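Long-range contacts in putative endoribonuclease (Klebsiella pneumoniae, PDB 3LYB), which probably acts as an endoribonuclease of the L-PSP family within the YjgF-like clan, its exact substrate not established: residues N41-V46 with P68-S73; Y100-D105 with P135-L140; V94-Q99 with E144-L149. All coordinates share one frame; numbering follows the deposited sequence.

Interaction 1 of 3, residues N41-V46 with P68-S73. With CA (calcium ion), chain F.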
loop_
_atom_site.group_PDB
_atom_site.type_symbol
_atom_site.label_atom_id
_atom_site.label_comp_id
_atom_site.label_asym_id
_atom_site.label_seq_id
_atom_site.Cartn_x
_atom_site.Cartn_y
_atom_site.Cartn_z
ATOM N N ASN B 41 -12.168 16.589 19.903
ATOM C CA ASN B 41 -11.978 16.565 18.441
ATOM C C ASN B 41 -11.754 17.904 17.735
ATOM O O ASN B 41 -11.531 17.949 16.530
ATOM C CB ASN B 41 -13.050 15.714 17.731
ATOM C CG ASN B 41 -14.480 16.201 17.986
ATOM O OD1 ASN B 41 -14.869 16.568 19.110
ATOM N ND2 ASN B 41 -15.289 16.164 16.934
ATOM N N GLY B 42 -11.779 18.988 18.491
ATOM C CA GLY B 42 -11.560 20.300 17.912
ATOM C C GLY B 42 -11.854 21.378 18.923
ATOM O O GLY B 42 -12.118 21.071 20.092
ATOM N N PHE B 43 -11.804 22.628 18.460
ATOM C CA PHE B 43 -11.995 23.823 19.306
ATOM C C PHE B 43 -13.265 23.849 20.159
ATOM O O PHE B 43 -13.243 24.298 21.317
ATOM C CB PHE B 43 -11.942 25.091 18.467
ATOM C CG PHE B 43 -10.571 25.457 18.036
ATOM C CD1 PHE B 43 -9.522 25.470 18.953
ATOM C CD2 PHE B 43 -10.315 25.801 16.714
ATOM C CE1 PHE B 43 -8.234 25.831 18.561
ATOM C CE2 PHE B 43 -9.025 26.154 16.314
ATOM C CZ PHE B 43 -7.981 26.165 17.245
ATOM N N GLN B 44 -14.360 23.371 19.576
ATOM C CA GLN B 44 -15.641 23.308 20.261
ATOM C C GLN B 44 -15.585 22.551 21.588
ATOM O O GLN B 44 -16.455 22.722 22.436
ATOM C CB GLN B 44 -16.723 22.745 19.330
ATOM C CG GLN B 44 -16.937 23.572 18.021
ATOM C CD GLN B 44 -17.453 25.008 18.273
ATOM O OE1 GLN B 44 -18.359 25.220 19.094
ATOM N NE2 GLN B 44 -16.885 25.989 17.562
ATOM N N ASP B 45 -14.550 21.753 21.800
ATOM C CA ASP B 45 -14.427 21.024 23.073
ATOM C C ASP B 45 -13.581 21.743 24.128
ATOM O O ASP B 45 -13.323 21.202 25.197
ATOM C CB ASP B 45 -13.910 19.597 22.850
ATOM C CG ASP B 45 -14.872 18.742 22.029
ATOM O OD1 ASP B 45 -16.081 18.628 22.393
ATOM O OD2 ASP B 45 -14.407 18.169 21.018
ATOM N N VAL B 46 -13.149 22.958 23.837
ATOM C CA VAL B 46 -12.362 23.690 24.808
ATOM C C VAL B 46 -12.961 25.052 25.156
ATOM O O VAL B 46 -13.699 25.650 24.355
ATOM C CB VAL B 46 -10.859 23.839 24.390
ATOM C CG1 VAL B 46 -10.229 22.462 24.061
ATOM C CG2 VAL B 46 -10.675 24.853 23.241
ATOM N N PRO B 68 -8.019 20.120 15.948
ATOM C CA PRO B 68 -7.985 18.876 16.738
ATOM C C PRO B 68 -6.691 18.644 17.534
ATOM O O PRO B 68 -6.748 18.251 18.719
ATOM C CB PRO B 68 -8.232 17.794 15.687
ATOM C CG PRO B 68 -9.024 18.532 14.606
ATOM C CD PRO B 68 -8.340 19.858 14.533
ATOM N N ILE B 69 -5.541 18.902 16.919
ATOM C CA ILE B 69 -4.273 18.736 17.620
ATOM C C ILE B 69 -4.117 19.764 18.765
ATOM O O ILE B 69 -3.610 19.415 19.846
ATOM C CB ILE B 69 -3.072 18.736 16.645
ATOM C CG1 ILE B 69 -1.746 18.488 17.360
ATOM C CG2 ILE B 69 -2.990 20.024 15.909
ATOM C CD1 ILE B 69 -1.738 17.312 18.327
ATOM N N LEU B 70 -4.556 21.008 18.528
ATOM C CA LEU B 70 -4.446 22.074 19.527
ATOM C C LEU B 70 -5.333 21.728 20.707
ATOM O O LEU B 70 -4.881 21.673 21.848
ATOM C CB LEU B 70 -4.817 23.436 18.922
ATOM C CG LEU B 70 -3.830 24.047 17.905
ATOM C CD1 LEU B 70 -4.421 25.287 17.216
ATOM C CD2 LEU B 70 -2.466 24.360 18.528
ATOM N N ALA B 71 -6.586 21.420 20.410
ATOM C CA ALA B 71 -7.541 21.056 21.439
ATOM C C ALA B 71 -7.102 19.849 22.242
ATOM O O ALA B 71 -7.178 19.869 23.458
ATOM C CB ALA B 71 -8.907 20.815 20.827
ATOM N N GLN B 72 -6.640 18.794 21.575
ATOM C CA GLN B 72 -6.205 17.585 22.281
ATOM C C GLN B 72 -4.954 17.853 23.125
ATOM O O GLN B 72 -4.839 17.373 24.263
ATOM C CB GLN B 72 -5.958 16.435 21.302
ATOM C CG GLN B 72 -7.235 15.807 20.671
ATOM C CD GLN B 72 -6.927 14.574 19.825
ATOM O OE1 GLN B 72 -5.803 14.090 19.811
ATOM N NE2 GLN B 72 -7.911 14.080 19.118
ATOM N N SER B 73 -4.027 18.638 22.594
ATOM C CA SER B 73 -2.826 18.925 23.345
ATOM C C SER B 73 -3.202 19.678 24.604
ATOM O O SER B 73 -2.734 19.359 25.716
ATOM C CB SER B 73 -1.841 19.741 22.517
ATOM O OG SER B 73 -1.466 19.039 21.342
HETATM CA CA CA F . -16.842 16.654 20.553
#
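With CG placed beside its backbone N and opposite its carbonyl carbon (chi1 -75°), F43 swings its ring back toward helix 60-85, although its CB sets off away from it. F43 CZ ends 3.7 Å from L70 CD1, the two side chains meeting at a slant. V46 has the same kind of first torsion for CG1 (-53°), which carries that methyl to 3.9 Å from A71 CB. A71 is therefore the residue the loop closes on: its methyl also lies against the backbone of G42, with A71 CB 3.3 Å from G42 O. One turn earlier, P68 CB and CG lie against the N41 carbonyl, P68 CG 3.2 Å from N41 O, while the CA atoms of G42 and P68 come within 4.0 Å. The contact is made by the F43 ring, aliphatic side chains, the proline ring and backbone; R51 of helix 48-54 touches F43 and L54 touches L70.

N41 and D45 turn to the metal instead. N41 OD1 binds the calcium ion at 2.4 Å and D45 OD1 at 2.8 Å, while D45 OD2 takes a nearly straight hydrogen bond from N41 N on its anti side. With the bonds D45 N to G42 O and V46 N to F43 O, this gives a short 3-10 turn whose D45, with N41 just before the turn, binds calcium, seated on the long helix of a YjgF-like domain.

Interaction 2 of 3, residues Y100-D105 with P135-L140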
loop_
_atom_site.group_PDB
_atom_site.type_symbol
_atom_site.label_atom_id
_atom_site.label_comp_id
_atom_site.label_asym_id
_atom_site.label_seq_id
_atom_site.Cartn_x
_atom_site.Cartn_y
_atom_site.Cartn_z
ATOM N N TYR B 100 3.866 11.126 22.848
ATOM C CA TYR B 100 3.617 10.180 21.776
ATOM C C TYR B 100 2.668 10.762 20.738
ATOM O O TYR B 100 1.559 11.164 21.064
ATOM C CB TYR B 100 2.974 8.939 22.377
ATOM C CG TYR B 100 3.817 8.193 23.395
ATOM C CD1 TYR B 100 4.851 7.361 22.981
ATOM C CD2 TYR B 100 3.558 8.300 24.766
ATOM C CE1 TYR B 100 5.621 6.666 23.885
ATOM C CE2 TYR B 100 4.324 7.597 25.700
ATOM C CZ TYR B 100 5.351 6.766 25.242
ATOM O OH TYR B 100 6.138 6.048 26.125
ATOM N N PHE B 101 3.099 10.784 19.483
ATOM C CA PHE B 101 2.290 11.321 18.396
ATOM C C PHE B 101 1.958 10.276 17.367
ATOM O O PHE B 101 2.773 9.394 17.084
ATOM C CB PHE B 101 3.063 12.389 17.627
ATOM C CG PHE B 101 3.330 13.639 18.390
ATOM C CD1 PHE B 101 4.295 13.670 19.395
ATOM C CD2 PHE B 101 2.640 14.815 18.072
ATOM C CE1 PHE B 101 4.561 14.858 20.080
ATOM C CE2 PHE B 101 2.904 16.008 18.757
ATOM C CZ PHE B 101 3.872 16.024 19.768
ATOM N N ARG B 102 0.789 10.412 16.762
ATOM C CA ARG B 102 0.478 9.701 15.534
ATOM C C ARG B 102 1.182 10.324 14.337
ATOM O O ARG B 102 1.388 9.669 13.331
ATOM C CB ARG B 102 -1.037 9.691 15.289
ATOM C CG ARG B 102 -1.718 8.622 16.115
ATOM C CD ARG B 102 -3.032 8.179 15.581
ATOM N NE ARG B 102 -2.873 7.302 14.445
ATOM C CZ ARG B 102 -3.537 7.418 13.297
ATOM N NH1 ARG B 102 -4.446 8.371 13.129
ATOM N NH2 ARG B 102 -3.312 6.542 12.321
ATOM N N ASN B 103 1.534 11.599 14.443
ATOM C CA ASN B 103 2.087 12.344 13.313
ATOM C C ASN B 103 2.943 13.523 13.764
ATOM O O ASN B 103 2.409 14.556 14.178
ATOM C CB ASN B 103 0.953 12.866 12.434
ATOM C CG ASN B 103 1.447 13.424 11.130
ATOM O OD1 ASN B 103 2.542 13.985 11.028
ATOM N ND2 ASN B 103 0.649 13.257 10.111
ATOM N N LEU B 104 4.259 13.387 13.657
ATOM C CA LEU B 104 5.138 14.461 14.119
ATOM C C LEU B 104 4.995 15.793 13.350
ATOM O O LEU B 104 5.541 16.820 13.779
ATOM C CB LEU B 104 6.605 14.016 14.192
ATOM C CG LEU B 104 6.929 13.055 15.340
ATOM C CD1 LEU B 104 8.382 12.602 15.308
ATOM C CD2 LEU B 104 6.608 13.651 16.704
ATOM N N ASP B 105 4.260 15.789 12.241
ATOM C CA ASP B 105 4.011 17.034 11.560
ATOM C C ASP B 105 3.157 17.934 12.453
ATOM O O ASP B 105 3.099 19.142 12.246
ATOM C CB ASP B 105 3.395 16.807 10.191
ATOM C CG ASP B 105 4.405 16.208 9.180
ATOM O OD1 ASP B 105 5.641 16.227 9.421
ATOM O OD2 ASP B 105 3.960 15.717 8.120
ATOM N N PRO B 135 -8.169 5.298 22.987
ATOM C CA PRO B 135 -8.936 4.099 22.712
ATOM C C PRO B 135 -9.141 3.831 21.241
ATOM O O PRO B 135 -9.681 2.790 20.914
ATOM C CB PRO B 135 -10.297 4.440 23.317
ATOM C CG PRO B 135 -10.462 5.870 23.052
ATOM C CD PRO B 135 -9.055 6.468 23.165
ATOM N N ASP B 136 -8.782 4.790 20.378
ATOM C CA ASP B 136 -8.845 4.648 18.919
ATOM C C ASP B 136 -7.880 5.614 18.182
ATOM O O ASP B 136 -7.195 6.446 18.814
ATOM C CB ASP B 136 -10.289 4.775 18.412
ATOM C CG ASP B 136 -10.779 6.234 18.308
ATOM O OD1 ASP B 136 -9.992 7.160 17.980
ATOM O OD2 ASP B 136 -12.004 6.461 18.533
ATOM N N ALA B 137 -7.864 5.498 16.849
ATOM C CA ALA B 137 -6.975 6.253 15.982
ATOM C C ALA B 137 -7.205 7.752 15.947
ATOM O O ALA B 137 -6.328 8.464 15.511
ATOM C CB ALA B 137 -6.956 5.679 14.538
ATOM N N THR B 138 -8.351 8.242 16.391
ATOM C CA THR B 138 -8.571 9.702 16.459
ATOM C C THR B 138 -7.761 10.430 17.572
ATOM O O THR B 138 -7.750 11.687 17.631
ATOM C CB THR B 138 -10.094 10.092 16.617
ATOM O OG1 THR B 138 -10.565 9.650 17.885
ATOM C CG2 THR B 138 -10.960 9.471 15.504
ATOM N N VAL B 139 -7.102 9.672 18.445
ATOM C CA VAL B 139 -6.262 10.285 19.452
ATOM C C VAL B 139 -4.882 10.592 18.850
ATOM O O VAL B 139 -4.159 9.695 18.450
ATOM C CB VAL B 139 -6.201 9.393 20.726
ATOM C CG1 VAL B 139 -5.002 9.701 21.600
ATOM C CG2 VAL B 139 -7.504 9.511 21.504
ATOM N N LEU B 140 -4.528 11.867 18.798
ATOM C CA LEU B 140 -3.351 12.343 18.070
ATOM C C LEU B 140 -2.097 12.569 18.918
ATOM O O LEU B 140 -0.985 12.683 18.381
ATOM C CB LEU B 140 -3.684 13.650 17.355
ATOM C CG LEU B 140 -4.893 13.672 16.417
ATOM C CD1 LEU B 140 -5.208 15.128 15.998
ATOM C CD2 LEU B 140 -4.576 12.844 15.220
HETATM O O HOH W 1 -0.085 13.770 16.037
#
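F101, at the end of strand 94-101, meets the 135-140 loop through its backbone: F101 CA points its hydrogen at L140 O, 3.5 Å away, and CB follows close by. The ring itself stands edge-to-face with Y110.

R102 does most of the work. R102 N gives a long, weak hydrogen bond to L140 O (3.3 Å), and its side chain then runs along the loop, R102 CD packing 3.4 Å from V139 O. The chain bends at chi3 (76°), bringing the guanidinium alongside A137, whose CB sits over one face, toward the rim and 3.9 Å above the plane. The firm polar partner of R102 NE lies elsewhere, at S131 O.

At N103 the link becomes indirect. A water donates to N103 O at 3.2 Å and to L140 O at 2.7 Å, bridging the two backbones, while N103 OD1 accepts from D105 N in an Asx turn that starts the next 3-10 segment.

L140 O thus gathers a weak N-H bond, a C-H contact and a water, so the strand end and the loop are joined by several modest interactions converging on one carbonyl.

Interaction 3 of 3, residues V94-Q99 with E144-L149; sequences VIKLVQ and EATVWL
E144, T146 and V98 lose the most surface where these two antiparallel strands run side by side. E144 and V98 form a hydrogen-bonded pair, its two bonds in the carbonyl planes: E144 N to V98 O is 2.7 Å and V98 N to E144 O 2.8 Å. Their side chains leave the same face in step. The glutamate, with CG opposite its backbone N (chi1 178°) and the chain extended beyond, rises beside the valine until E144 OE2 is 4.1 Å from V98 CG2. Its carboxylate is used across subunits, accepting from T126 OG1 and forming a salt bridge with K96, both of the third subunit.

T146 is paired with K96 on that face. T146 N bonds to K96 O at 3.0 Å and the threonine lies alongside the aliphatic part of the lysine, whose NZ goes on to E144 of the fourth subunit. The regular ladder breaks here: T146 O receives weak bonds from both I95 N and K96 N, a classic beta bulge.

On the other face A145 CB touches both L97 CD2 (3.8 Å) and V94 CG1 (3.9 Å). Helix 60-85 covers this side through I80 and V84. Strand 23-26 flanks 141-148 and strand 124-129 flanks 94-101, so the pair occupies the middle of the sheet, with its K96 and E144 face turned to neighbouring subunits.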
loop_
_atom_site.group_PDB
_atom_site.type_symbol
_atom_site.label_atom_id
_atom_site.label_comp_id
_atom_site.label_asym_id
_atom_site.label_seq_id
_atom_site.Cartn_x
_atom_site.Cartn_y
_atom_site.Cartn_z
ATOM N N VAL B 94 6.626 19.058 37.351
ATOM C CA VAL B 94 6.623 18.036 36.318
ATOM C C VAL B 94 7.914 18.147 35.535
ATOM O O VAL B 94 7.994 18.970 34.626
ATOM C CB VAL B 94 5.481 18.251 35.326
ATOM C CG1 VAL B 94 5.417 17.095 34.351
ATOM C CG2 VAL B 94 4.139 18.423 36.060
ATOM N N ILE B 95 8.915 17.340 35.880
ATOM C CA ILE B 95 10.242 17.456 35.260
ATOM C C ILE B 95 10.478 16.627 33.977
ATOM O O ILE B 95 11.382 16.936 33.185
ATOM C CB ILE B 95 11.385 17.108 36.249
ATOM C CG1 ILE B 95 11.149 15.726 36.846
ATOM C CG2 ILE B 95 11.512 18.184 37.337
ATOM C CD1 ILE B 95 12.330 14.840 36.762
ATOM N N LYS B 96 9.695 15.571 33.783
ATOM C CA LYS B 96 9.877 14.691 32.633
ATOM C C LYS B 96 8.556 14.548 31.909
ATOM O O LYS B 96 7.509 14.329 32.526
ATOM C CB LYS B 96 10.385 13.322 33.103
ATOM C CG LYS B 96 10.894 12.367 32.028
ATOM C CD LYS B 96 10.720 10.927 32.524
ATOM C CE LYS B 96 11.809 9.980 32.054
ATOM N NZ LYS B 96 11.806 9.865 30.587
ATOM N N LEU B 97 8.595 14.707 30.597
ATOM C CA LEU B 97 7.436 14.347 29.766
ATOM C C LEU B 97 7.836 13.353 28.689
ATOM O O LEU B 97 8.870 13.529 28.020
ATOM C CB LEU B 97 6.812 15.578 29.116
ATOM C CG LEU B 97 6.181 16.650 30.004
ATOM C CD1 LEU B 97 5.564 17.648 29.078
ATOM C CD2 LEU B 97 5.141 16.123 30.987
ATOM N N VAL B 98 7.035 12.303 28.529
ATOM C CA VAL B 98 7.152 11.449 27.339
ATOM C C VAL B 98 5.924 11.713 26.451
ATOM O O VAL B 98 4.787 11.515 26.879
ATOM C CB VAL B 98 7.384 9.932 27.657
ATOM C CG1 VAL B 98 7.569 9.157 26.380
ATOM C CG2 VAL B 98 8.610 9.741 28.524
ATOM N N GLN B 99 6.173 12.195 25.236
ATOM C CA GLN B 99 5.100 12.584 24.330
ATOM C C GLN B 99 5.030 11.728 23.067
ATOM O O GLN B 99 5.987 11.645 22.306
ATOM C CB GLN B 99 5.257 14.050 23.963
ATOM C CG GLN B 99 5.118 14.997 25.167
ATOM C CD GLN B 99 6.230 16.014 25.217
ATOM O OE1 GLN B 99 5.988 17.177 25.474
ATOM N NE2 GLN B 99 7.466 15.576 24.980
ATOM N N GLU B 144 2.952 11.410 28.871
ATOM C CA GLU B 144 3.211 10.747 30.144
ATOM C C GLU B 144 4.087 11.660 30.991
ATOM O O GLU B 144 5.092 12.164 30.525
ATOM C CB GLU B 144 3.909 9.399 29.908
ATOM C CG GLU B 144 4.293 8.620 31.169
ATOM C CD GLU B 144 5.415 7.610 30.917
ATOM O OE1 GLU B 144 5.160 6.617 30.205
ATOM O OE2 GLU B 144 6.554 7.790 31.427
ATOM N N ALA B 145 3.697 11.864 32.236
ATOM C CA ALA B 145 4.360 12.834 33.082
ATOM C C ALA B 145 4.989 12.192 34.298
ATOM O O ALA B 145 4.420 11.296 34.924
ATOM C CB ALA B 145 3.378 13.936 33.508
ATOM N N THR B 146 6.176 12.661 34.631
ATOM C CA THR B 146 6.786 12.296 35.888
ATOM C C THR B 146 7.067 13.547 36.751
ATOM O O THR B 146 7.566 14.565 36.268
ATOM C CB THR B 146 8.023 11.443 35.667
ATOM O OG1 THR B 146 7.662 10.338 34.831
ATOM C CG2 THR B 146 8.533 10.906 36.984
ATOM N N VAL B 147 6.714 13.446 38.027
ATOM C CA VAL B 147 6.780 14.576 38.945
ATOM C C VAL B 147 7.815 14.364 40.071
ATOM O O VAL B 147 7.903 13.274 40.651
ATOM C CB VAL B 147 5.382 14.873 39.532
ATOM C CG1 VAL B 147 5.311 16.285 39.985
ATOM C CG2 VAL B 147 4.313 14.684 38.483
ATOM N N TRP B 148 8.617 15.396 40.344
ATOM C CA TRP B 148 9.454 15.433 41.562
ATOM C C TRP B 148 8.888 16.435 42.546
ATOM O O TRP B 148 8.804 17.630 42.268
ATOM C CB TRP B 148 10.899 15.782 41.242
ATOM C CG TRP B 148 11.883 15.586 42.394
ATOM C CD1 TRP B 148 12.217 14.407 43.007
ATOM C CD2 TRP B 148 12.686 16.599 43.016
ATOM N NE1 TRP B 148 13.176 14.623 43.971
ATOM C CE2 TRP B 148 13.476 15.960 44.006
ATOM C CE3 TRP B 148 12.816 17.985 42.833
ATOM C CZ2 TRP B 148 14.381 16.665 44.820
ATOM C CZ3 TRP B 148 13.720 18.688 43.639
ATOM C CH2 TRP B 148 14.489 18.024 44.621
ATOM N N LEU B 149 8.508 15.918 43.703
ATOM C CA LEU B 149 7.760 16.672 44.686
ATOM C C LEU B 149 8.004 16.067 46.075
ATOM O O LEU B 149 7.222 15.199 46.509
ATOM C CB LEU B 149 6.281 16.598 44.327
ATOM C CG LEU B 149 5.312 17.604 44.926
ATOM C CD1 LEU B 149 5.734 19.037 44.607
ATOM C CD2 LEU B 149 3.914 17.333 44.410
#

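Overall arrangement
Interactions 1 and 2 touch, their centres 13 Å apart, through Q72 of helix 60-85: Q72 OE1 meets L140 N at 2.8 Å and Q72 NE2 meets T138 O at 2.8 Å, tying the helix to the 135-140 loop. Interactions 2 and 3 share strand 94-101, and the loop of interaction 2 leads directly into strand 141-148 of interaction 3; their centres lie 20 Å apart. Interactions 1 and 3 lie on opposite sides of the chain's centre, nearest atoms about 9 Å apart. Calcium lies at interaction 1, and the A137 side chain of interaction 2 is about 5 Å from another calcium. One face of interaction 3 meets neighbouring subunits, as do parts of interaction 2.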